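Local structure of glycerate 2-kinase (1X3L) at residues Val308-Ile311 / Gly315-Phe318. The protein catalyses the ATP-dependent phosphorylation of D-glycerate to 2-phosphoglycerate and accepts other nucleotides or pyrophosphate as phosphate donors. Residues are numbered along the deposited sequence; the frame is centred on the assembly and turned at random.
Sequences VQEI and GRPF
Ile311 and Gly315 meet where helix 297-314 ends, a glycine-terminated helix C-terminus in an alpha-to-beta connection: the chain leaves the helix with positive phi at Gly315 (68°) and folds back beside the last turn before entering strand 322-328. Gly315 N donates to Ile311 O at 2.9 Å, from above the carbonyl plane. The tightly packed side belongs to Ile311, buried against Val322, Leu324 and Val433 of the mixed sheet. Its CG2 lies 3.5 Å from Phe318 O, CG1 faces CD of Pro317, which follows a cis peptide bond, and CD1 reaches the edge of the Phe318 ring, itself stacked with Tyr287. The outer side is looser, a surface salt bridge between Glu310 and Arg316. CG anti to the backbone N (chi1 -162°) and a bend at chi2 bring the Glu310 carboxylate to the guanidinium, the two planes 9° apart. An alanine here would remove that carboxylate and is likely to leave the Arg316 guanidinium without its mate and free to turn. The grip is side-on and falls on a single oxygen: Glu310 OE2 takes Arg316 NE at 2.7 Å on its anti lone pair and Arg316 NH2 at 3.0 Å nearly along its C-O axis.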
ATOM      1  N   VAL A 308      -8.653 -23.374 -11.693  1.00 25.41           N
ATOM      2  CA  VAL A 308      -7.929 -23.579 -12.941  1.00 25.53           C
ATOM      3  C   VAL A 308      -8.270 -24.955 -13.501  1.00 25.78           C
ATOM      4  O   VAL A 308      -8.407 -25.113 -14.709  1.00 27.30           O
ATOM      5  CB  VAL A 308      -6.409 -23.469 -12.741  1.00 25.93           C
ATOM      6  CG1 VAL A 308      -5.676 -24.005 -13.970  1.00 25.67           C
ATOM      7  CG2 VAL A 308      -6.033 -22.025 -12.515  1.00 24.60           C
ATOM      8  N   GLN A 309      -8.410 -25.944 -12.619  1.00 26.66           N
ATOM      9  CA  GLN A 309      -8.765 -27.302 -13.032  1.00 28.11           C
ATOM     10  C   GLN A 309     -10.125 -27.330 -13.730  1.00 26.15           C
ATOM     11  O   GLN A 309     -10.281 -27.926 -14.794  1.00 26.18           O
ATOM     12  CB  GLN A 309      -8.860 -28.239 -11.829  1.00 30.09           C
ATOM     13  CG  GLN A 309      -7.566 -28.766 -11.281  1.00 35.05           C
ATOM     14  CD  GLN A 309      -7.807 -29.806 -10.197  1.00 37.78           C
ATOM     15  OE1 GLN A 309      -8.334 -29.496  -9.124  1.00 37.46           O
ATOM     16  NE2 GLN A 309      -7.437 -31.049 -10.479  1.00 36.22           N
ATOM     17  N   GLU A 310     -11.108 -26.697 -13.100  1.00 24.12           N
ATOM     18  CA  GLU A 310     -12.470 -26.650 -13.621  1.00 24.56           C
ATOM     19  C   GLU A 310     -12.506 -25.993 -15.003  1.00 24.07           C
ATOM     20  O   GLU A 310     -13.177 -26.476 -15.913  1.00 22.77           O
ATOM     21  CB  GLU A 310     -13.361 -25.881 -12.641  1.00 23.55           C
ATOM     22  CG  GLU A 310     -14.859 -26.093 -12.815  1.00 22.47           C
ATOM     23  CD  GLU A 310     -15.313 -27.501 -12.442  1.00 28.61           C
ATOM     24  OE1 GLU A 310     -14.583 -28.209 -11.708  1.00 27.13           O
ATOM     25  OE2 GLU A 310     -16.418 -27.897 -12.878  1.00 30.83           O
ATOM     26  N   ILE A 311     -11.775 -24.894 -15.148  1.00 23.62           N
ATOM     27  CA  ILE A 311     -11.712 -24.161 -16.411  1.00 26.03           C
ATOM     28  C   ILE A 311     -11.115 -25.014 -17.535  1.00 28.17           C
ATOM     29  O   ILE A 311     -11.678 -25.103 -18.626  1.00 27.80           O
ATOM     30  CB  ILE A 311     -10.873 -22.855 -16.242  1.00 26.33           C
ATOM     31  CG1 ILE A 311     -11.638 -21.865 -15.351  1.00 22.97           C
ATOM     32  CG2 ILE A 311     -10.552 -22.230 -17.611  1.00 23.31           C
ATOM     33  CD1 ILE A 311     -10.884 -20.588 -15.056  1.00 22.60           C
ATOM     34  N   GLY A 315     -14.475 -25.866 -18.995  1.00 32.88           N
ATOM     35  CA  GLY A 315     -14.757 -24.554 -19.550  1.00 31.04           C
ATOM     36  C   GLY A 315     -15.664 -23.693 -18.681  1.00 31.82           C
ATOM     37  O   GLY A 315     -16.399 -22.853 -19.193  1.00 31.27           O
ATOM     38  N   ARG A 316     -15.619 -23.906 -17.369  1.00 30.09           N
ATOM     39  CA  ARG A 316     -16.416 -23.126 -16.421  1.00 28.63           C
ATOM     40  C   ARG A 316     -15.544 -22.906 -15.182  1.00 26.59           C
ATOM     41  O   ARG A 316     -14.684 -23.724 -14.874  1.00 24.70           O
ATOM     42  CB  ARG A 316     -17.710 -23.873 -16.054  1.00 28.25           C
ATOM     43  CG  ARG A 316     -17.509 -25.166 -15.273  1.00 27.94           C
ATOM     44  CD  ARG A 316     -18.777 -26.041 -15.239  1.00 27.37           C
ATOM     45  NE  ARG A 316     -18.593 -27.171 -14.332  1.00 27.83           N
ATOM     46  CZ  ARG A 316     -19.430 -28.194 -14.187  1.00 27.84           C
ATOM     47  NH1 ARG A 316     -20.554 -28.267 -14.894  1.00 26.06           N
ATOM     48  NH2 ARG A 316     -19.135 -29.156 -13.323  1.00 27.49           N
ATOM     49  N   PRO A 317     -15.750 -21.794 -14.458  1.00 27.23           N
ATOM     50  CA  PRO A 317     -16.729 -20.727 -14.695  1.00 26.87           C
ATOM     51  C   PRO A 317     -16.504 -19.899 -15.964  1.00 28.56           C
ATOM     52  O   PRO A 317     -17.391 -19.150 -16.375  1.00 29.16           O
ATOM     53  CB  PRO A 317     -16.624 -19.887 -13.426  1.00 25.65           C
ATOM     54  CG  PRO A 317     -15.183 -20.003 -13.086  1.00 23.58           C
ATOM     55  CD  PRO A 317     -14.916 -21.479 -13.283  1.00 25.81           C
ATOM     56  N   PHE A 318     -15.328 -20.038 -16.575  1.00 28.44           N
ATOM     57  CA  PHE A 318     -14.995 -19.313 -17.803  1.00 29.41           C
ATOM     58  C   PHE A 318     -14.379 -20.263 -18.827  1.00 30.84           C
ATOM     59  O   PHE A 318     -13.786 -21.276 -18.460  1.00 33.60           O
ATOM     60  CB  PHE A 318     -13.969 -18.205 -17.532  1.00 28.60           C
ATOM     61  CG  PHE A 318     -14.295 -17.337 -16.357  1.00 28.66           C
ATOM     62  CD1 PHE A 318     -13.502 -17.375 -15.213  1.00 27.52           C
ATOM     63  CD2 PHE A 318     -15.381 -16.465 -16.394  1.00 27.31           C
ATOM     64  CE1 PHE A 318     -13.782 -16.556 -14.120  1.00 28.35           C
ATOM     65  CE2 PHE A 318     -15.669 -15.642 -15.307  1.00 30.70           C
ATOM     66  CZ  PHE A 318     -14.865 -15.690 -14.165  1.00 29.48           C
TER